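Local coordinates for protein nitrite oxidoreductase subunit A (PDB 7B04) that probably belongs to the molybdopterin oxidoreductase family and holds a molybdenum atom, two MD1 molecules and an iron/sulfur cluster, at residues S577-K591 with A598-L610. Residues are numbered along the deposited sequence; the frame is centred on the assembly and turned at random.
Sequences SGPGFYGWVAEDVFK and ASAKDLNIKGRAL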
ATOM      1  N   SER B 577      21.418   9.547  32.692  1.00 46.99           N
ATOM      2  CA  SER B 577      21.491   9.760  31.251  1.00 44.74           C
ATOM      3  C   SER B 577      21.675  11.236  30.901  1.00 36.39           C
ATOM      4  O   SER B 577      22.687  11.616  30.307  1.00 30.11           O
ATOM      5  CB  SER B 577      20.230   9.205  30.576  1.00 41.67           C
ATOM      6  OG  SER B 577      19.110  10.038  30.836  1.00 49.23           O
ATOM      7  N   GLY B 578      20.719  12.081  31.274  1.00 39.02           N
ATOM      8  CA  GLY B 578      20.786  13.475  30.904  1.00 36.21           C
ATOM      9  C   GLY B 578      19.464  14.041  30.429  1.00 39.91           C
ATOM     10  O   GLY B 578      18.386  13.516  30.728  1.00 44.49           O
ATOM     11  N   PRO B 579      19.528  15.140  29.672  1.00 35.44           N
ATOM     12  CA  PRO B 579      18.291  15.808  29.238  1.00 37.81           C
ATOM     13  C   PRO B 579      17.539  15.064  28.150  1.00 39.78           C
ATOM     14  O   PRO B 579      16.328  15.278  28.008  1.00 42.26           O
ATOM     15  CB  PRO B 579      18.792  17.162  28.728  1.00 33.59           C
ATOM     16  CG  PRO B 579      20.171  16.873  28.238  1.00 33.29           C
ATOM     17  CD  PRO B 579      20.733  15.815  29.158  1.00 28.18           C
ATOM     18  N   GLY B 580      18.206  14.209  27.383  1.00 39.55           N
ATOM     19  CA  GLY B 580      17.514  13.465  26.342  1.00 39.72           C
ATOM     20  C   GLY B 580      16.966  14.372  25.262  1.00 43.48           C
ATOM     21  O   GLY B 580      17.669  15.230  24.715  1.00 39.35           O
ATOM     22  N   PHE B 581      15.682  14.176  24.951  1.00 37.39           N
ATOM     23  CA  PHE B 581      15.038  14.940  23.890  1.00 34.42           C
ATOM     24  C   PHE B 581      14.984  16.427  24.217  1.00 32.87           C
ATOM     25  O   PHE B 581      14.963  17.261  23.304  1.00 34.63           O
ATOM     26  CB  PHE B 581      13.636  14.383  23.645  1.00 36.09           C
ATOM     27  CG  PHE B 581      12.924  15.000  22.480  1.00 33.49           C
ATOM     28  CD1 PHE B 581      13.293  14.692  21.182  1.00 42.33           C
ATOM     29  CD2 PHE B 581      11.870  15.872  22.683  1.00 35.14           C
ATOM     30  CE1 PHE B 581      12.632  15.254  20.108  1.00 34.80           C
ATOM     31  CE2 PHE B 581      11.205  16.436  21.614  1.00 42.27           C
ATOM     32  CZ  PHE B 581      11.587  16.127  20.325  1.00 35.50           C
ATOM     33  N   TYR B 582      14.965  16.780  25.507  1.00 34.90           N
ATOM     34  CA  TYR B 582      14.926  18.188  25.891  1.00 38.46           C
ATOM     35  C   TYR B 582      16.179  18.931  25.445  1.00 37.44           C
ATOM     36  O   TYR B 582      16.144  20.155  25.273  1.00 34.85           O
ATOM     37  CB  TYR B 582      14.754  18.324  27.406  1.00 33.05           C
ATOM     38  CG  TYR B 582      13.418  17.852  27.930  1.00 35.28           C
ATOM     39  CD1 TYR B 582      12.252  18.557  27.654  1.00 41.48           C
ATOM     40  CD2 TYR B 582      13.323  16.712  28.714  1.00 37.17           C
ATOM     41  CE1 TYR B 582      11.027  18.130  28.138  1.00 38.22           C
ATOM     42  CE2 TYR B 582      12.105  16.279  29.204  1.00 42.65           C
ATOM     43  CZ  TYR B 582      10.961  16.990  28.911  1.00 39.19           C
ATOM     44  OH  TYR B 582       9.749  16.557  29.398  1.00 40.87           O
ATOM     45  N   GLY B 583      17.295  18.220  25.277  1.00 40.58           N
ATOM     46  CA  GLY B 583      18.517  18.875  24.842  1.00 42.39           C
ATOM     47  C   GLY B 583      18.367  19.569  23.501  1.00 37.17           C
ATOM     48  O   GLY B 583      18.930  20.643  23.280  1.00 38.72           O
ATOM     49  N   TRP B 584      17.608  18.960  22.587  1.00 36.38           N
ATOM     50  CA  TRP B 584      17.416  19.540  21.263  1.00 30.54           C
ATOM     51  C   TRP B 584      16.297  20.578  21.244  1.00 34.14           C
ATOM     52  O   TRP B 584      16.451  21.645  20.638  1.00 35.10           O
ATOM     53  CB  TRP B 584      17.133  18.427  20.254  1.00 33.94           C
ATOM     54  CG  TRP B 584      16.683  18.897  18.908  1.00 39.36           C
ATOM     55  CD1 TRP B 584      15.490  18.624  18.302  1.00 37.37           C
ATOM     56  CD2 TRP B 584      17.420  19.711  17.989  1.00 27.86           C
ATOM     57  NE1 TRP B 584      15.438  19.220  17.067  1.00 29.08           N
ATOM     58  CE2 TRP B 584      16.611  19.894  16.851  1.00 24.45           C
ATOM     59  CE3 TRP B 584      18.684  20.305  18.018  1.00 28.57           C
ATOM     60  CZ2 TRP B 584      17.025  20.647  15.754  1.00 29.74           C
ATOM     61  CZ3 TRP B 584      19.090  21.053  16.928  1.00 29.39           C
ATOM     62  CH2 TRP B 584      18.264  21.216  15.813  1.00 29.13           C
ATOM     63  N   VAL B 585      15.170  20.291  21.898  1.00 33.19           N
ATOM     64  CA  VAL B 585      13.992  21.148  21.791  1.00 37.33           C
ATOM     65  C   VAL B 585      13.825  22.117  22.957  1.00 35.70           C
ATOM     66  O   VAL B 585      13.136  23.138  22.800  1.00 36.59           O
ATOM     67  CB  VAL B 585      12.712  20.302  21.635  1.00 33.18           C
ATOM     68  CG1 VAL B 585      12.792  19.444  20.385  1.00 31.76           C
ATOM     69  CG2 VAL B 585      12.482  19.449  22.873  1.00 36.76           C
ATOM     70  N   ALA B 586      14.426  21.841  24.113  1.00 40.04           N
ATOM     71  CA  ALA B 586      14.237  22.668  25.298  1.00 40.34           C
ATOM     72  C   ALA B 586      15.558  23.230  25.808  1.00 39.06           C
ATOM     73  O   ALA B 586      15.715  23.480  27.004  1.00 48.41           O
ATOM     74  CB  ALA B 586      13.529  21.881  26.400  1.00 41.99           C
ATOM     75  N   GLU B 587      16.515  23.437  24.908  1.00 41.57           N
ATOM     76  CA  GLU B 587      17.747  24.115  25.279  1.00 42.50           C
ATOM     77  C   GLU B 587      17.455  25.586  25.548  1.00 40.82           C
ATOM     78  O   GLU B 587      16.597  26.190  24.899  1.00 47.37           O
ATOM     79  CB  GLU B 587      18.786  23.973  24.166  1.00 36.89           C
ATOM     80  CG  GLU B 587      20.228  23.954  24.644  1.00 40.23           C
ATOM     81  CD  GLU B 587      21.195  24.432  23.577  1.00 44.93           C
ATOM     82  OE1 GLU B 587      20.954  25.511  22.996  1.00 51.37           O
ATOM     83  OE2 GLU B 587      22.191  23.727  23.313  1.00 47.63           O
ATOM     84  N   ASP B 588      18.160  26.159  26.521  1.00 40.54           N
ATOM     85  CA  ASP B 588      17.934  27.556  26.866  1.00 42.14           C
ATOM     86  C   ASP B 588      18.289  28.444  25.680  1.00 35.84           C
ATOM     87  O   ASP B 588      19.446  28.494  25.253  1.00 37.70           O
ATOM     88  CB  ASP B 588      18.747  27.943  28.101  1.00 39.44           C
ATOM     89  CG  ASP B 588      18.289  29.256  28.714  1.00 41.12           C
ATOM     90  OD1 ASP B 588      17.491  29.970  28.070  1.00 43.04           O
ATOM     91  OD2 ASP B 588      18.714  29.577  29.841  1.00 45.38           O
ATOM     92  N   VAL B 589      17.280  29.139  25.148  1.00 34.87           N
ATOM     93  CA  VAL B 589      17.484  29.980  23.972  1.00 35.02           C
ATOM     94  C   VAL B 589      18.466  31.099  24.279  1.00 35.74           C
ATOM     95  O   VAL B 589      19.329  31.433  23.456  1.00 41.03           O
ATOM     96  CB  VAL B 589      16.134  30.528  23.481  1.00 40.72           C
ATOM     97  CG1 VAL B 589      16.344  31.547  22.387  1.00 39.07           C
ATOM     98  CG2 VAL B 589      15.272  29.396  22.988  1.00 36.00           C
ATOM     99  N   PHE B 590      18.371  31.677  25.470  1.00 41.46           N
ATOM    100  CA  PHE B 590      19.224  32.786  25.860  1.00 42.17           C
ATOM    101  C   PHE B 590      20.537  32.293  26.447  1.00 39.01           C
ATOM    102  O   PHE B 590      21.439  33.102  26.690  1.00 40.48           O
ATOM    103  CB  PHE B 590      18.477  33.691  26.844  1.00 38.51           C
ATOM    104  CG  PHE B 590      17.370  34.487  26.211  1.00 37.56           C
ATOM    105  CD1 PHE B 590      17.538  35.830  25.920  1.00 42.66           C
ATOM    106  CD2 PHE B 590      16.169  33.882  25.884  1.00 33.11           C
ATOM    107  CE1 PHE B 590      16.511  36.559  25.343  1.00 46.18           C
ATOM    108  CE2 PHE B 590      15.139  34.606  25.305  1.00 31.44           C
ATOM    109  CZ  PHE B 590      15.314  35.946  25.033  1.00 33.14           C
ATOM    110  N   LYS B 591      20.659  30.985  26.687  1.00 39.99           N
ATOM    111  CA  LYS B 591      21.904  30.378  27.164  1.00 44.24           C
ATOM    112  C   LYS B 591      22.226  29.119  26.361  1.00 47.19           C
ATOM    113  O   LYS B 591      22.201  28.004  26.892  1.00 48.12           O
ATOM    114  CB  LYS B 591      21.798  30.052  28.651  1.00 42.23           C
ATOM    115  CG  LYS B 591      21.969  31.232  29.590  1.00 37.59           C
ATOM    116  CD  LYS B 591      21.283  30.922  30.915  1.00 33.01           C
ATOM    117  CE  LYS B 591      21.935  31.636  32.069  1.00 41.18           C
ATOM    118  NZ  LYS B 591      23.372  31.856  31.804  1.00 44.26           N
ATOM    119  N   ALA B 598      30.483  19.401  23.416  1.00 35.56           N
ATOM    120  CA  ALA B 598      29.673  19.564  24.613  1.00 41.03           C
ATOM    121  C   ALA B 598      28.962  18.265  24.980  1.00 48.00           C
ATOM    122  O   ALA B 598      28.190  17.730  24.178  1.00 56.71           O
ATOM    123  CB  ALA B 598      28.651  20.671  24.390  1.00 43.08           C
ATOM    124  N   SER B 599      29.229  17.754  26.180  1.00 43.39           N
ATOM    125  CA  SER B 599      28.415  16.668  26.707  1.00 43.79           C
ATOM    126  C   SER B 599      26.979  17.146  26.886  1.00 44.35           C
ATOM    127  O   SER B 599      26.725  18.316  27.186  1.00 51.19           O
ATOM    128  CB  SER B 599      28.973  16.164  28.039  1.00 52.55           C
ATOM    129  OG  SER B 599      28.135  15.164  28.594  1.00 60.35           O
ATOM    130  N   ALA B 600      26.028  16.228  26.691  1.00 43.45           N
ATOM    131  CA  ALA B 600      24.616  16.587  26.794  1.00 43.19           C
ATOM    132  C   ALA B 600      24.237  17.078  28.185  1.00 51.76           C
ATOM    133  O   ALA B 600      23.212  17.754  28.332  1.00 45.53           O
ATOM    134  CB  ALA B 600      23.737  15.397  26.413  1.00 36.52           C
ATOM    135  N   LYS B 601      25.040  16.770  29.202  1.00 55.49           N
ATOM    136  CA  LYS B 601      24.783  17.272  30.544  1.00 48.35           C
ATOM    137  C   LYS B 601      25.333  18.676  30.753  1.00 45.28           C
ATOM    138  O   LYS B 601      24.987  19.317  31.751  1.00 52.70           O
ATOM    139  CB  LYS B 601      25.375  16.319  31.585  1.00 39.29           C
ATOM    140  CG  LYS B 601      24.641  14.992  31.688  1.00 39.41           C
ATOM    141  CD  LYS B 601      25.231  14.114  32.777  1.00 42.38           C
ATOM    142  CE  LYS B 601      24.495  12.787  32.873  1.00 37.20           C
ATOM    143  NZ  LYS B 601      25.066  11.909  33.930  1.00 47.59           N
ATOM    144  N   ASP B 602      26.174  19.162  29.841  1.00 41.86           N
ATOM    145  CA  ASP B 602      26.652  20.537  29.869  1.00 47.69           C
ATOM    146  C   ASP B 602      25.679  21.509  29.213  1.00 48.77           C
ATOM    147  O   ASP B 602      26.006  22.693  29.080  1.00 46.22           O
ATOM    148  CB  ASP B 602      28.015  20.638  29.177  1.00 52.93           C
ATOM    149  CG  ASP B 602      29.096  19.859  29.897  1.00 56.44           C
ATOM    150  OD1 ASP B 602      29.016  19.727  31.137  1.00 52.14           O
ATOM    151  OD2 ASP B 602      30.030  19.375  29.221  1.00 49.23           O
ATOM    152  N   LEU B 603      24.504  21.041  28.803  1.00 45.33           N
ATOM    153  CA  LEU B 603      23.522  21.883  28.137  1.00 42.64           C
ATOM    154  C   LEU B 603      22.576  22.501  29.156  1.00 47.06           C
ATOM    155  O   LEU B 603      22.181  21.852  30.129  1.00 48.83           O
ATOM    156  CB  LEU B 603      22.720  21.071  27.120  1.00 52.04           C
ATOM    157  CG  LEU B 603      23.475  20.463  25.938  1.00 43.59           C
ATOM    158  CD1 LEU B 603      22.555  19.562  25.128  1.00 39.61           C
ATOM    159  CD2 LEU B 603      24.062  21.557  25.066  1.00 40.00           C
ATOM    160  N   ASN B 604      22.212  23.759  28.923  1.00 44.96           N
ATOM    161  CA  ASN B 604      21.271  24.467  29.784  1.00 40.04           C
ATOM    162  C   ASN B 604      19.867  24.171  29.272  1.00 41.26           C
ATOM    163  O   ASN B 604      19.491  24.607  28.178  1.00 45.71           O
ATOM    164  CB  ASN B 604      21.565  25.964  29.788  1.00 44.58           C
ATOM    165  CG  ASN B 604      22.879  26.298  30.472  1.00 46.95           C
ATOM    166  OD1 ASN B 604      23.192  25.759  31.533  1.00 46.53           O
ATOM    167  ND2 ASN B 604      23.654  27.188  29.863  1.00 47.99           N
ATOM    168  N   ILE B 605      19.093  23.430  30.057  1.00 38.85           N
ATOM    169  CA  ILE B 605      17.777  22.959  29.648  1.00 32.45           C
ATOM    170  C   ILE B 605      16.720  23.891  30.222  1.00 33.72           C
ATOM    171  O   ILE B 605      16.472  23.897  31.433  1.00 31.78           O
ATOM    172  CB  ILE B 605      17.538  21.511  30.089  1.00 37.28           C
ATOM    173  CG1 ILE B 605      18.615  20.607  29.493  1.00 42.42           C
ATOM    174  CG2 ILE B 605      16.151  21.048  29.673  1.00 36.92           C
ATOM    175  CD1 ILE B 605      18.694  20.681  27.987  1.00 44.65           C
ATOM    176  N   LYS B 606      16.091  24.678  29.350  1.00 43.69           N
ATOM    177  CA  LYS B 606      14.913  25.449  29.736  1.00 45.57           C
ATOM    178  C   LYS B 606      14.114  25.747  28.476  1.00 49.00           C
ATOM    179  O   LYS B 606      14.542  26.561  27.651  1.00 42.20           O
ATOM    180  CB  LYS B 606      15.302  26.733  30.456  1.00 38.43           C
ATOM    181  CG  LYS B 606      14.122  27.656  30.718  1.00 43.47           C
ATOM    182  CD  LYS B 606      14.540  28.880  31.510  1.00 44.14           C
ATOM    183  CE  LYS B 606      13.408  29.890  31.597  1.00 48.02           C
ATOM    184  NZ  LYS B 606      13.768  31.052  32.454  1.00 56.55           N
ATOM    185  N   GLY B 607      12.969  25.088  28.326  1.00 49.86           N
ATOM    186  CA  GLY B 607      12.099  25.334  27.194  1.00 52.21           C
ATOM    187  C   GLY B 607      11.064  26.390  27.543  1.00 44.63           C
ATOM    188  O   GLY B 607      10.521  26.411  28.645  1.00 43.49           O
ATOM    189  N   ARG B 608      10.807  27.279  26.584  1.00 41.98           N
ATOM    190  CA  ARG B 608       9.845  28.360  26.751  1.00 40.46           C
ATOM    191  C   ARG B 608       8.757  28.302  25.690  1.00 43.41           C
ATOM    192  O   ARG B 608       8.107  29.314  25.402  1.00 44.18           O
ATOM    193  CB  ARG B 608      10.566  29.707  26.747  1.00 38.58           C
ATOM    194  CG  ARG B 608      11.918  29.572  27.406  1.00 41.62           C
ATOM    195  CD  ARG B 608      12.639  30.863  27.653  1.00 37.52           C
ATOM    196  NE  ARG B 608      13.837  30.577  28.435  1.00 43.50           N
ATOM    197  CZ  ARG B 608      14.791  31.458  28.700  1.00 42.84           C
ATOM    198  NH1 ARG B 608      14.689  32.696  28.248  1.00 42.04           N
ATOM    199  NH2 ARG B 608      15.845  31.099  29.419  1.00 50.05           N
ATOM    200  N   ALA B 609       8.553  27.127  25.109  1.00 41.78           N
ATOM    201  CA  ALA B 609       7.492  26.873  24.151  1.00 38.91           C
ATOM    202  C   ALA B 609       6.448  26.020  24.855  1.00 37.14           C
ATOM    203  O   ALA B 609       6.749  24.904  25.291  1.00 46.12           O
ATOM    204  CB  ALA B 609       8.033  26.166  22.909  1.00 40.01           C
ATOM    205  N   LEU B 610       5.230  26.538  24.956  1.00 38.12           N
ATOM    206  CA  LEU B 610       4.159  25.858  25.672  1.00 35.03           C
ATOM    207  C   LEU B 610       3.441  24.911  24.720  1.00 34.34           C
ATOM    208  O   LEU B 610       2.864  25.348  23.720  1.00 37.78           O
ATOM    209  CB  LEU B 610       3.186  26.873  26.269  1.00 32.70           C
ATOM    210  CG  LEU B 610       2.031  26.306  27.095  1.00 34.72           C
ATOM    211  CD1 LEU B 610       2.557  25.528  28.292  1.00 35.15           C
ATOM    212  CD2 LEU B 610       1.113  27.430  27.542  1.00 34.83           C
TER
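Asp-588 OD1 is gripped from both segments: Arg-608 NH2 forms a salt bridge with it, of doubtful length, OD1 lying over one guanidinium face, while the backbone N of Phe-590, 3.2 Å from Asp-588 OD1, donates from above the carboxylate plane. This second bond closes an Asx turn, a role suited to aspartate's short acidic side chain, and fixes the carboxylate facing Arg-608. A chi1 of -165° places that carboxylate beside its own carbonyl carbon, where Arg-608 reaches it, the two planes 53° apart. Arginine's long chain, extended from CG to NE, also brings NH1 near the Phe-590 ring, which lies almost parallel to the guanidinium plane. Lys-606 NZ sits over the other guanidinium face, though its salt-bridge partner is Asp-259.

Asp-588 N bonds to Asn-604 O at 2.6 Å; Lys-606 N adds a weak bond to Ala-586 O. Ile-605 suits the apolar side because its branches diverge: CG1 lies 3.5 Å from Pro-579 CB, whereas CG2 meets Tyr-582 CB at 3.8 Å. CD1 lies near Gly-583 CA; glycine suits that place because a CB would crowd Leu-603 CD1. Salt bridge and backbone bonds thus join a loop folded back on the exit of helix 582-585 through one isolated antiparallel bridge, Glu-587 and Ile-605 forming a non-hydrogen-bonded pair.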